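Local coordinates for ATP-dependent helicase FUN30 (Saccharomyces cerevisiae S288c, PDB 5GN1), which hydrolyses ATP to remodel nucleosomes, serving DNA end resection at double-strand breaks and heterochromatin organization, and is represented here by the C-terminal part of its ATPase domain, at residues G83-P86 with E91-K94; N102-L107 with D349-I354; D157-K162 with F211-D216; S184-A189 with L309-S314; N239-L244 with G264-N269. All coordinates share one frame; numbering follows the deposited sequence.

Overall arrangement
The five contacts run across an ATPase-C module built on a six-stranded parallel sheet of RecA type with helices packed around it. Interactions 1 and 2 lie on the same side of the chain's centre, on successive helices 89-94 and 100-110, their centres about 17 Å apart. Interaction 2 brings the far C-terminal helix 345-359 back to helix 100-110, so interactions 3, 4 and 5 all fall within the chain it encloses. It touches interaction 3 where Met105 SD packs on Phe211 CE2 at 3.7 Å. Interactions 3 and 4 alternate along the sequence, both bringing helices onto the RecA-like core. Interaction 5, about 47 Å from interaction 1 between centres, joins helix 241-250 to the loop after strand 256-260, near edge strand 229-232.

Interaction 1: residues G83-P86 with E91-K94; sequences GELP and EKSK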
# COMPACT_ATOMS: atom_id res chain seq x y z
N GLY A 83 -29.55 -14.06 6.08
CA GLY A 83 -30.42 -13.13 5.40
C GLY A 83 -30.73 -11.87 6.17
O GLY A 83 -31.63 -11.12 5.76
N GLU A 84 -30.04 -11.61 7.27
CA GLU A 84 -30.35 -10.39 7.99
C GLU A 84 -29.67 -9.23 7.23
O GLU A 84 -28.52 -9.33 6.82
CB GLU A 84 -29.84 -10.38 9.48
CG GLU A 84 -29.64 -11.72 10.23
CD GLU A 84 -28.89 -11.58 11.59
OE1 GLU A 84 -28.47 -12.60 12.14
OE2 GLU A 84 -28.66 -10.47 12.09
N LEU A 85 -30.41 -8.15 7.06
CA LEU A 85 -29.95 -6.95 6.38
C LEU A 85 -29.89 -5.78 7.36
O LEU A 85 -30.69 -5.72 8.29
CB LEU A 85 -30.87 -6.58 5.20
CG LEU A 85 -30.72 -7.28 3.84
CD1 LEU A 85 -30.53 -8.79 3.96
CD2 LEU A 85 -31.95 -6.98 3.00
N PRO A 86 -29.08 -4.79 7.08
CA PRO A 86 -29.01 -3.58 7.90
C PRO A 86 -30.26 -2.68 7.89
O PRO A 86 -30.79 -2.30 6.85
CB PRO A 86 -27.83 -2.84 7.25
CG PRO A 86 -27.05 -3.89 6.54
CD PRO A 86 -27.75 -5.18 6.61
N GLU A 91 -26.27 1.66 4.93
CA GLU A 91 -25.54 0.43 5.21
C GLU A 91 -26.10 -0.75 4.41
O GLU A 91 -25.33 -1.58 3.92
CB GLU A 91 -25.57 0.10 6.69
CG GLU A 91 -24.79 1.07 7.53
CD GLU A 91 -25.05 0.94 9.01
OE1 GLU A 91 -25.28 -0.18 9.50
OE2 GLU A 91 -25.01 1.99 9.70
N LYS A 92 -27.42 -0.85 4.26
CA LYS A 92 -28.00 -1.96 3.51
C LYS A 92 -27.56 -1.93 2.05
O LYS A 92 -27.15 -2.95 1.48
CB LYS A 92 -29.52 -1.94 3.60
CG LYS A 92 -30.19 -2.99 2.72
CD LYS A 92 -31.70 -2.90 2.77
CE LYS A 92 -32.31 -3.62 1.58
NZ LYS A 92 -33.80 -3.69 1.66
N SER A 93 -27.65 -0.76 1.41
CA SER A 93 -27.33 -0.68 -0.01
C SER A 93 -25.84 -0.94 -0.26
O SER A 93 -25.47 -1.43 -1.33
CB SER A 93 -27.73 0.69 -0.55
OG SER A 93 -27.41 1.71 0.39
N LYS A 94 -24.99 -0.63 0.73
CA LYS A 94 -23.56 -0.90 0.60
C LYS A 94 -23.29 -2.37 0.31
O LYS A 94 -22.36 -2.70 -0.43
CB LYS A 94 -22.85 -0.47 1.88
CG LYS A 94 -21.38 -0.85 1.97
CD LYS A 94 -20.54 -0.11 0.93
CE LYS A 94 -19.12 -0.66 0.91
NZ LYS A 94 -18.21 0.17 0.07
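Glu91 meets the loop through its aliphatic root: its CB lies 3.8 Å from Pro86 CB. The rest of the chain runs on extended to a carboxylate that lies close to that of Glu75 on helix 60-82, where like charges would be expected to repel. The backbone N of Glu91 is held by Asp88, near the start of the helix. Next comes Lys92, which carries most of the contact. The proline ring sits against its backbone, with Pro86 CB 3.6 Å from Lys92 N and Pro86 CG 3.7 Å from Lys92 CA. This is a short loop linking two successive helices, with the second folded back on the loop: helix 60-82 ends at Gly83, whose positive phi (84°) would press a side chain against the preceding carbonyl, and rigid Pro86 packs the loop against helix 89-94. The side chain of Lys92 leaves with CG anti to the backbone N (chi1 174°), and the extended chain carries its methylenes past Leu85. There Leu85 CD2 touches Lys92 CE at 3.7 Å, a methyl and a methylene crossing at the surface while the ammonium reaches beyond. Pro86 O comes within 3.5 Å of Lys92 CB. One residue on, Ser93 turns away, its hydroxyl hydrogen-bonded to carbonyls of Ala89 and Lys90 in its own helix.

Interaction 2: residues N102-L107 with D349-I354; sequences NLIMAL and DMLEDI
Ile104 reaches toward Leu351 and Glu352 because its CG1 stands beside the backbone N (chi1 -67°) and a second bend of the same sign (chi2 -48°) carries CD1 out to the other helix. Glu352 takes the other course: its CG lies anti to the backbone N, and the extended chain carries OE2 across to Leu103, the two side chains meeting at a slant. The methyl CD1 of Ile104 lands 3.8 Å from Leu351 CB, and it lies at the same distance from Glu352 N, so it wedges against the root of one side chain and the backbone of the next. The two aliphatic chains meet at about a right angle. Isoleucine suits this place because its CG1-CD1 arm is long enough to reach the other helix, the axes of the short segments being 9.7 Å apart and crossing at 64°. Leu103 CD1 rests 3.8 Å from Glu352 OE2. That oxygen is no stray charge in an oily layer, for it is hydrogen-bonded to His76 ND1, and the leucine methyl lies beside it. The contact is buried between three elements: helix 60-82 flanks it with Ile72 and His76 against Leu103, helix 315-322 supplies Ile315 beside Ile104, and Leu343, in the loop before helix 345-359, packs on both Ile104 and Leu351.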
# COMPACT_ATOMS: atom_id res chain seq x y z
N ASN A 102 -13.40 -7.87 -1.82
CA ASN A 102 -13.08 -6.46 -1.63
C ASN A 102 -13.16 -6.02 -0.18
O ASN A 102 -12.60 -4.96 0.16
CB ASN A 102 -13.96 -5.55 -2.51
CG ASN A 102 -15.45 -5.74 -2.28
OD1 ASN A 102 -15.95 -5.58 -1.16
ND2 ASN A 102 -16.18 -6.01 -3.37
N LEU A 103 -13.78 -6.81 0.70
CA LEU A 103 -13.75 -6.48 2.13
C LEU A 103 -12.40 -6.83 2.74
O LEU A 103 -11.84 -6.05 3.51
CB LEU A 103 -14.87 -7.20 2.88
CG LEU A 103 -16.30 -6.69 2.68
CD1 LEU A 103 -17.28 -7.70 3.27
CD2 LEU A 103 -16.47 -5.33 3.30
N ILE A 104 -11.88 -8.02 2.42
CA ILE A 104 -10.51 -8.38 2.79
C ILE A 104 -9.52 -7.36 2.23
O ILE A 104 -8.53 -7.01 2.89
CB ILE A 104 -10.19 -9.81 2.29
CG1 ILE A 104 -11.02 -10.87 3.04
CG2 ILE A 104 -8.69 -10.11 2.37
CD1 ILE A 104 -11.03 -10.72 4.51
N MET A 105 -9.76 -6.88 1.01
CA MET A 105 -8.87 -5.88 0.44
C MET A 105 -8.89 -4.59 1.24
O MET A 105 -7.84 -3.99 1.50
CB MET A 105 -9.26 -5.61 -1.02
CG MET A 105 -8.46 -4.47 -1.61
SD MET A 105 -6.74 -4.98 -1.80
CE MET A 105 -6.85 -5.65 -3.47
N ALA A 106 -10.08 -4.15 1.64
CA ALA A 106 -10.21 -2.94 2.44
C ALA A 106 -9.52 -3.09 3.80
O ALA A 106 -8.89 -2.15 4.28
CB ALA A 106 -11.68 -2.58 2.61
N LEU A 107 -9.64 -4.26 4.43
CA LEU A 107 -8.95 -4.47 5.71
C LEU A 107 -7.44 -4.41 5.52
O LEU A 107 -6.72 -3.86 6.37
CB LEU A 107 -9.35 -5.81 6.34
CG LEU A 107 -10.81 -6.00 6.77
CD1 LEU A 107 -11.05 -7.43 7.19
CD2 LEU A 107 -11.21 -5.04 7.87
N ASP A 349 -12.83 -15.96 1.12
CA ASP A 349 -13.90 -16.54 1.94
C ASP A 349 -13.34 -17.06 3.27
O ASP A 349 -13.91 -16.81 4.33
CB ASP A 349 -14.62 -17.66 1.19
CG ASP A 349 -15.57 -17.15 0.08
OD1 ASP A 349 -15.90 -15.94 0.05
OD2 ASP A 349 -16.02 -17.98 -0.74
N MET A 350 -12.21 -17.77 3.21
CA MET A 350 -11.61 -18.31 4.43
C MET A 350 -11.14 -17.20 5.38
O MET A 350 -11.33 -17.30 6.60
CB MET A 350 -10.44 -19.22 4.07
CG MET A 350 -9.58 -19.57 5.26
SD MET A 350 -7.87 -19.85 4.77
CE MET A 350 -7.33 -18.20 4.38
N LEU A 351 -10.51 -16.16 4.84
CA LEU A 351 -10.08 -15.05 5.69
C LEU A 351 -11.27 -14.34 6.32
O LEU A 351 -11.24 -13.98 7.50
CB LEU A 351 -9.21 -14.08 4.90
CG LEU A 351 -7.78 -14.60 4.73
CD1 LEU A 351 -6.99 -13.83 3.67
CD2 LEU A 351 -7.05 -14.54 6.09
N GLU A 352 -12.35 -14.15 5.54
CA GLU A 352 -13.53 -13.50 6.10
C GLU A 352 -14.15 -14.35 7.22
O GLU A 352 -14.62 -13.82 8.23
CB GLU A 352 -14.56 -13.22 5.01
CG GLU A 352 -15.68 -12.32 5.51
CD GLU A 352 -16.84 -12.20 4.55
OE1 GLU A 352 -17.04 -13.09 3.71
OE2 GLU A 352 -17.56 -11.19 4.66
N ASP A 353 -14.15 -15.65 7.04
CA ASP A 353 -14.70 -16.51 8.05
C ASP A 353 -13.87 -16.41 9.35
O ASP A 353 -14.43 -16.23 10.39
CB ASP A 353 -14.73 -17.95 7.60
CG ASP A 353 -15.70 -18.20 6.46
OD1 ASP A 353 -16.50 -17.36 6.16
OD2 ASP A 353 -15.62 -19.25 5.86
N ILE A 354 -12.56 -16.51 9.25
CA ILE A 354 -11.68 -16.46 10.42
C ILE A 354 -11.88 -15.16 11.19
O ILE A 354 -12.03 -15.15 12.41
CB ILE A 354 -10.22 -16.65 9.99
CG1 ILE A 354 -10.04 -18.06 9.43
CG2 ILE A 354 -9.26 -16.36 11.14
CD1 ILE A 354 -8.76 -18.26 8.73

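Interaction 3: residues D157-K162 with F211-D216; sequences DFELHK and FTQVLD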
# COMPACT_ATOMS: atom_id res chain seq x y z
N ASP A 157 -8.11 9.61 -0.57
CA ASP A 157 -7.56 10.87 -0.12
C ASP A 157 -6.22 11.16 -0.79
O ASP A 157 -5.97 12.30 -1.21
CB ASP A 157 -7.39 10.88 1.41
CG ASP A 157 -8.70 11.10 2.14
OD1 ASP A 157 -9.68 11.54 1.49
OD2 ASP A 157 -8.74 10.85 3.36
N PHE A 158 -5.35 10.15 -0.95
CA PHE A 158 -4.07 10.48 -1.56
C PHE A 158 -4.19 10.73 -3.05
O PHE A 158 -3.46 11.56 -3.60
CB PHE A 158 -3.03 9.39 -1.30
CG PHE A 158 -1.64 9.85 -1.63
CD1 PHE A 158 -0.93 10.64 -0.74
CD2 PHE A 158 -1.08 9.57 -2.87
CE1 PHE A 158 0.34 11.10 -1.06
CE2 PHE A 158 0.20 10.02 -3.19
CZ PHE A 158 0.90 10.79 -2.29
N GLU A 159 -5.09 10.02 -3.74
CA GLU A 159 -5.31 10.32 -5.15
C GLU A 159 -5.89 11.72 -5.30
O GLU A 159 -5.54 12.46 -6.24
CB GLU A 159 -6.23 9.29 -5.79
CG GLU A 159 -5.60 7.91 -5.93
CD GLU A 159 -6.61 6.78 -6.10
OE1 GLU A 159 -7.84 7.01 -5.95
OE2 GLU A 159 -6.15 5.67 -6.43
N LEU A 160 -6.78 12.12 -4.39
CA LEU A 160 -7.37 13.45 -4.51
C LEU A 160 -6.33 14.52 -4.22
O LEU A 160 -6.31 15.56 -4.88
CB LEU A 160 -8.58 13.57 -3.59
CG LEU A 160 -9.78 12.81 -4.15
CD1 LEU A 160 -10.78 12.43 -3.07
CD2 LEU A 160 -10.46 13.61 -5.26
N HIS A 161 -5.44 14.25 -3.26
CA HIS A 161 -4.29 15.12 -3.05
C HIS A 161 -3.47 15.28 -4.32
O HIS A 161 -3.09 16.39 -4.70
CB HIS A 161 -3.41 14.58 -1.92
CG HIS A 161 -2.11 15.30 -1.81
ND1 HIS A 161 -2.02 16.62 -1.41
CD2 HIS A 161 -0.84 14.91 -2.10
CE1 HIS A 161 -0.75 16.99 -1.43
NE2 HIS A 161 -0.02 15.98 -1.85
N LYS A 162 -3.16 14.16 -5.00
CA LYS A 162 -2.39 14.28 -6.24
C LYS A 162 -3.17 15.01 -7.32
O LYS A 162 -2.59 15.77 -8.10
CB LYS A 162 -1.93 12.91 -6.73
CG LYS A 162 -0.95 12.20 -5.79
CD LYS A 162 0.31 13.03 -5.51
CE LYS A 162 1.28 13.02 -6.69
NZ LYS A 162 2.54 13.74 -6.40
N PHE A 211 1.39 -2.79 -3.42
CA PHE A 211 0.44 -1.74 -3.77
C PHE A 211 1.21 -0.56 -4.35
O PHE A 211 2.02 0.05 -3.64
CB PHE A 211 -0.35 -1.29 -2.53
CG PHE A 211 -1.25 -2.34 -1.96
CD1 PHE A 211 -0.79 -3.21 -0.97
CD2 PHE A 211 -2.57 -2.45 -2.38
CE1 PHE A 211 -1.63 -4.18 -0.43
CE2 PHE A 211 -3.42 -3.41 -1.84
CZ PHE A 211 -2.95 -4.28 -0.87
N THR A 212 0.95 -0.23 -5.61
CA THR A 212 1.55 0.98 -6.17
C THR A 212 1.05 2.23 -5.46
O THR A 212 1.79 3.22 -5.36
CB THR A 212 1.27 1.09 -7.68
OG1 THR A 212 -0.13 0.88 -7.92
CG2 THR A 212 2.09 0.06 -8.44
N GLN A 213 -0.19 2.21 -4.95
CA GLN A 213 -0.69 3.34 -4.17
C GLN A 213 0.14 3.58 -2.92
O GLN A 213 0.32 4.73 -2.48
CB GLN A 213 -2.14 3.09 -3.76
CG GLN A 213 -3.17 3.10 -4.87
CD GLN A 213 -4.53 2.64 -4.35
OE1 GLN A 213 -4.70 1.47 -3.96
NE2 GLN A 213 -5.49 3.54 -4.31
N VAL A 214 0.62 2.50 -2.30
CA VAL A 214 1.53 2.66 -1.16
C VAL A 214 2.85 3.27 -1.61
O VAL A 214 3.39 4.15 -0.93
CB VAL A 214 1.73 1.31 -0.45
CG1 VAL A 214 2.95 1.35 0.50
CG2 VAL A 214 0.46 0.92 0.31
N LEU A 215 3.40 2.83 -2.75
CA LEU A 215 4.63 3.44 -3.27
C LEU A 215 4.47 4.95 -3.49
O LEU A 215 5.38 5.73 -3.16
CB LEU A 215 5.05 2.75 -4.57
CG LEU A 215 5.47 1.28 -4.40
CD1 LEU A 215 5.89 0.66 -5.70
CD2 LEU A 215 6.60 1.15 -3.37
N ASP A 216 3.33 5.37 -4.04
CA ASP A 216 3.06 6.79 -4.20
C ASP A 216 3.09 7.52 -2.86
O ASP A 216 3.65 8.62 -2.75
CB ASP A 216 1.69 6.99 -4.88
CG ASP A 216 1.60 6.34 -6.27
OD1 ASP A 216 2.65 6.07 -6.89
OD2 ASP A 216 0.46 6.10 -6.75
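Phe158 and Asp216 make the close-packed half of this contact. The ring reaches the partner helix because its CG lies anti to the backbone N (chi1 -167°), and its outer end presses obliquely on the backbone: Phe158 CZ is 3.5 Å from Asp216 O, and Phe158 CE2 is 3.8 Å from Asp216 CB. A large flat residue fits here, since the two backbones stay well apart; their nearest CA atoms, those of Phe158 and Gln213, are 8.3 Å from each other. The Asp216 carboxylate is directed elsewhere, forming a salt bridge with Arg231. The other half is looser and more open to solvent. Gln213 NE2 gives a weak hydrogen bond to Glu159 OE2, 3.1 Å long and bent to 131° at the hydrogen, the amide and carboxylate planes turned 31° from each other. Glu159 is held at its other oxygen by Thr156 N, so the carboxylate is steadied by the residue just before its helix while it receives the amide. Long polar chains suit this partly exposed side, where their ends can meet near solvent. The contact joins helix 157-166 to helix 212-224, which follows strand 205-209 of the sheet; deeper in, Phe158 packs on Ile217 and Met220, and Lys109 of helix 100-110 lies against Gln213.

Interaction 4: residues S184-A189 with L309-S314; sequences SGKIDA and LITKDS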
# COMPACT_ATOMS: atom_id res chain seq x y z
N SER A 184 0.51 7.07 10.01
CA SER A 184 0.18 5.66 9.93
C SER A 184 1.11 4.91 10.86
O SER A 184 2.27 5.29 11.01
CB SER A 184 0.32 5.13 8.50
OG SER A 184 0.43 3.72 8.48
N GLY A 185 0.61 3.83 11.48
CA GLY A 185 1.45 3.03 12.34
C GLY A 185 2.58 2.34 11.59
O GLY A 185 3.66 2.11 12.15
N LYS A 186 2.36 2.00 10.32
CA LYS A 186 3.46 1.41 9.57
C LYS A 186 4.51 2.45 9.21
O LYS A 186 5.69 2.09 9.06
CB LYS A 186 2.94 0.72 8.31
CG LYS A 186 2.28 -0.60 8.58
CD LYS A 186 2.69 -1.64 7.56
CE LYS A 186 2.00 -2.93 7.87
NZ LYS A 186 2.15 -3.97 6.83
N ILE A 187 4.13 3.72 9.07
CA ILE A 187 5.13 4.74 8.79
C ILE A 187 5.94 5.03 10.04
O ILE A 187 7.17 5.20 9.97
CB ILE A 187 4.47 6.02 8.23
CG1 ILE A 187 3.70 5.69 6.94
CG2 ILE A 187 5.53 7.10 7.95
CD1 ILE A 187 4.51 5.01 5.84
N ASP A 188 5.28 5.06 11.21
CA ASP A 188 6.01 5.17 12.48
C ASP A 188 7.08 4.10 12.58
O ASP A 188 8.25 4.39 12.89
CB ASP A 188 5.03 5.07 13.66
CG ASP A 188 4.17 6.32 13.82
OD1 ASP A 188 4.60 7.41 13.41
OD2 ASP A 188 3.06 6.20 14.39
N ALA A 189 6.71 2.85 12.32
CA ALA A 189 7.68 1.77 12.36
C ALA A 189 8.76 1.95 11.29
O ALA A 189 9.94 1.72 11.56
CB ALA A 189 6.97 0.42 12.19
N LEU A 309 6.90 -5.74 7.89
CA LEU A 309 6.06 -4.93 8.76
C LEU A 309 4.69 -5.58 8.87
O LEU A 309 4.06 -5.88 7.86
CB LEU A 309 5.90 -3.52 8.20
CG LEU A 309 7.19 -2.75 7.94
CD1 LEU A 309 6.88 -1.30 7.55
CD2 LEU A 309 8.05 -2.81 9.18
N ILE A 310 4.23 -5.79 10.10
CA ILE A 310 2.97 -6.48 10.36
C ILE A 310 2.19 -5.68 11.38
O ILE A 310 2.66 -5.48 12.51
CB ILE A 310 3.19 -7.92 10.85
CG1 ILE A 310 3.83 -8.75 9.75
CG2 ILE A 310 1.85 -8.54 11.31
CD1 ILE A 310 3.80 -10.25 9.99
N THR A 311 1.00 -5.22 11.00
CA THR A 311 0.13 -4.52 11.93
C THR A 311 -0.55 -5.52 12.86
O THR A 311 -1.20 -6.48 12.40
CB THR A 311 -0.90 -3.68 11.18
OG1 THR A 311 -0.23 -2.60 10.51
CG2 THR A 311 -1.92 -3.11 12.16
N LYS A 312 -0.38 -5.31 14.16
CA LYS A 312 -0.98 -6.18 15.17
C LYS A 312 -2.48 -5.94 15.25
O LYS A 312 -2.96 -4.83 15.02
CB LYS A 312 -0.35 -5.92 16.54
CG LYS A 312 0.56 -7.02 17.06
CD LYS A 312 1.22 -6.57 18.37
CE LYS A 312 1.59 -7.75 19.25
NZ LYS A 312 1.96 -7.30 20.63
N ASP A 313 -3.21 -7.00 15.61
CA ASP A 313 -4.67 -6.93 15.75
C ASP A 313 -5.32 -6.59 14.41
O ASP A 313 -6.24 -5.78 14.33
CB ASP A 313 -5.06 -5.91 16.84
CG ASP A 313 -6.54 -5.99 17.25
OD1 ASP A 313 -7.19 -7.05 17.09
OD2 ASP A 313 -7.05 -4.95 17.73
N SER A 314 -4.80 -7.19 13.34
CA SER A 314 -5.25 -6.89 12.00
C SER A 314 -5.18 -8.15 11.16
O SER A 314 -4.54 -9.14 11.52
CB SER A 314 -4.40 -5.79 11.35
OG SER A 314 -3.31 -6.37 10.65
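Lys186 NZ is gripped by three acceptors, Leu309 O across this contact, Phe279 O in a loop and the carboxylate of Glu316, with which it forms a salt bridge. The bond to Leu309 O is 2.9 Å long and comes from above the carbonyl plane, with a C=O...donor angle of 118°. A charged amine can be buried here because three oxygens bind it, which probably stabilises the ammonium form. To get there the chain bends at chi2 (-138°), laying Lys186 CD against Leu309 CB at 3.8 Å and Lys186 CE against Thr311 OG1 at 3.5 Å. The aliphatic part thus packs over the strand while only the tip is polar. In the RecA-like fold this is a helix lying against the parallel sheet: helix 185-200 leads into central strand 205-209, and here its start covers the end of strand 304-311. Ser184 is its N-cap, its OG accepting from Lys186 N. Thr311 turns its hydroxyl to Ser111 O. Beyond the strand, Ser314 OG donates to Thr311 O at 2.7 Å and caps the next helix by taking Glu316 N, while Glu316 also accepts from Thr311 N.

Interaction 5: residues N239-L244 with G264-N269; sequences NDRQLL and GGFGIN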
# COMPACT_ATOMS: atom_id res chain seq x y z
N ASN A 239 13.51 -0.86 -20.69
CA ASN A 239 14.82 -0.27 -20.99
C ASN A 239 15.24 0.71 -19.91
O ASN A 239 16.42 0.75 -19.53
CB ASN A 239 14.80 0.40 -22.37
CG ASN A 239 15.09 -0.57 -23.52
OD1 ASN A 239 15.62 -1.67 -23.32
ND2 ASN A 239 14.74 -0.17 -24.74
N ASP A 240 14.29 1.48 -19.36
CA ASP A 240 14.59 2.49 -18.35
C ASP A 240 15.05 1.91 -17.01
O ASP A 240 15.48 2.68 -16.14
CB ASP A 240 13.38 3.39 -18.08
CG ASP A 240 12.96 4.20 -19.28
OD1 ASP A 240 13.69 4.17 -20.30
OD2 ASP A 240 11.91 4.86 -19.20
N ARG A 241 14.95 0.60 -16.81
CA ARG A 241 15.35 0.02 -15.53
C ARG A 241 16.83 0.26 -15.25
O ARG A 241 17.20 0.53 -14.10
CB ARG A 241 15.04 -1.47 -15.52
CG ARG A 241 13.55 -1.74 -15.55
CD ARG A 241 13.30 -3.20 -15.64
NE ARG A 241 11.88 -3.50 -15.68
CZ ARG A 241 11.40 -4.71 -15.95
NH1 ARG A 241 12.24 -5.70 -16.22
NH2 ARG A 241 10.09 -4.91 -15.98
N GLN A 242 17.67 0.18 -16.28
CA GLN A 242 19.11 0.20 -16.06
C GLN A 242 19.59 1.53 -15.51
O GLN A 242 20.40 1.57 -14.59
CB GLN A 242 19.84 -0.13 -17.37
CG GLN A 242 21.34 -0.28 -17.17
CD GLN A 242 21.65 -1.37 -16.16
OE1 GLN A 242 22.14 -1.09 -15.06
NE2 GLN A 242 21.36 -2.61 -16.52
N LEU A 243 19.10 2.64 -16.06
CA LEU A 243 19.52 3.95 -15.55
C LEU A 243 19.23 4.08 -14.06
O LEU A 243 20.04 4.64 -13.31
CB LEU A 243 18.84 5.08 -16.32
CG LEU A 243 19.23 6.52 -15.93
CD1 LEU A 243 20.45 7.02 -16.73
CD2 LEU A 243 18.06 7.48 -16.10
N LEU A 244 18.08 3.58 -13.63
CA LEU A 244 17.71 3.65 -12.22
C LEU A 244 18.65 2.81 -11.37
O LEU A 244 19.15 3.27 -10.34
CB LEU A 244 16.26 3.18 -12.03
CG LEU A 244 15.18 4.04 -12.68
CD1 LEU A 244 13.85 3.30 -12.70
CD2 LEU A 244 15.05 5.38 -11.97
N GLY A 264 10.55 -8.28 -7.77
CA GLY A 264 11.29 -9.46 -7.38
C GLY A 264 11.43 -10.47 -8.49
O GLY A 264 12.38 -11.26 -8.51
N GLY A 265 10.52 -10.44 -9.46
CA GLY A 265 10.56 -11.34 -10.60
C GLY A 265 11.25 -10.84 -11.85
O GLY A 265 11.28 -11.56 -12.85
N PHE A 266 11.81 -9.62 -11.84
CA PHE A 266 12.41 -9.03 -13.03
C PHE A 266 13.86 -9.46 -13.25
O PHE A 266 14.48 -8.98 -14.20
CB PHE A 266 12.36 -7.49 -12.98
CG PHE A 266 10.96 -6.91 -12.91
CD1 PHE A 266 9.84 -7.71 -13.08
CD2 PHE A 266 10.78 -5.55 -12.70
CE1 PHE A 266 8.56 -7.17 -13.02
CE2 PHE A 266 9.50 -5.00 -12.63
CZ PHE A 266 8.39 -5.81 -12.79
N GLY A 267 14.41 -10.32 -12.39
CA GLY A 267 15.81 -10.71 -12.51
C GLY A 267 16.81 -9.56 -12.38
O GLY A 267 17.86 -9.60 -13.01
N ILE A 268 16.50 -8.55 -11.57
CA ILE A 268 17.41 -7.42 -11.38
C ILE A 268 18.30 -7.73 -10.19
O ILE A 268 17.95 -8.49 -9.28
CB ILE A 268 16.66 -6.08 -11.19
CG1 ILE A 268 15.75 -6.13 -9.96
CG2 ILE A 268 15.86 -5.74 -12.44
CD1 ILE A 268 14.85 -4.92 -9.82
N ASN A 269 19.48 -7.11 -10.19
CA ASN A 269 20.54 -7.37 -9.22
C ASN A 269 20.81 -6.10 -8.42
O ASN A 269 21.31 -5.12 -8.97
CB ASN A 269 21.80 -7.85 -9.94
CG ASN A 269 22.87 -8.34 -8.99
OD1 ASN A 269 23.17 -7.68 -7.99
ND2 ASN A 269 23.45 -9.50 -9.28
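Arg241 faces Phe266 across a wide gap between backbones, the nearest CA atoms, of Arg241 and Ile268, being 8.8 Å apart, a separation that the long arginine side chain spans. With CG beside the backbone N (chi1 -67°) and an extended run to NE, the arginine reaches over and lays its guanidinium flat on one face of the Phe266 ring. The planes differ by only 5° and the group centres lie 3.9 Å apart, an offset stack that is also a cation-pi contact. Arg241 NH2 sits above the ring near its rim, 3.4 Å from Phe266 CE2, while Arg241 NH1 reaches back over Phe266 CB at 3.7 Å. The pairing suits a partly exposed place, the flat cation finding an aromatic face without being fully buried. Phe266 belongs to the Gly-Gly-Phe-Gly sequence matching helicase motif V of SNF2 proteins, and Gly267 adopts positive phi (61°) just after it. Ile268 O is bound by Arg294. The contact joins the start of helix 241-250 to the loop between strands 256-260 and 275-278, with Leu232 of outermost strand 229-232 touching both Arg241 and Phe266 and Ile268 packing on Leu259.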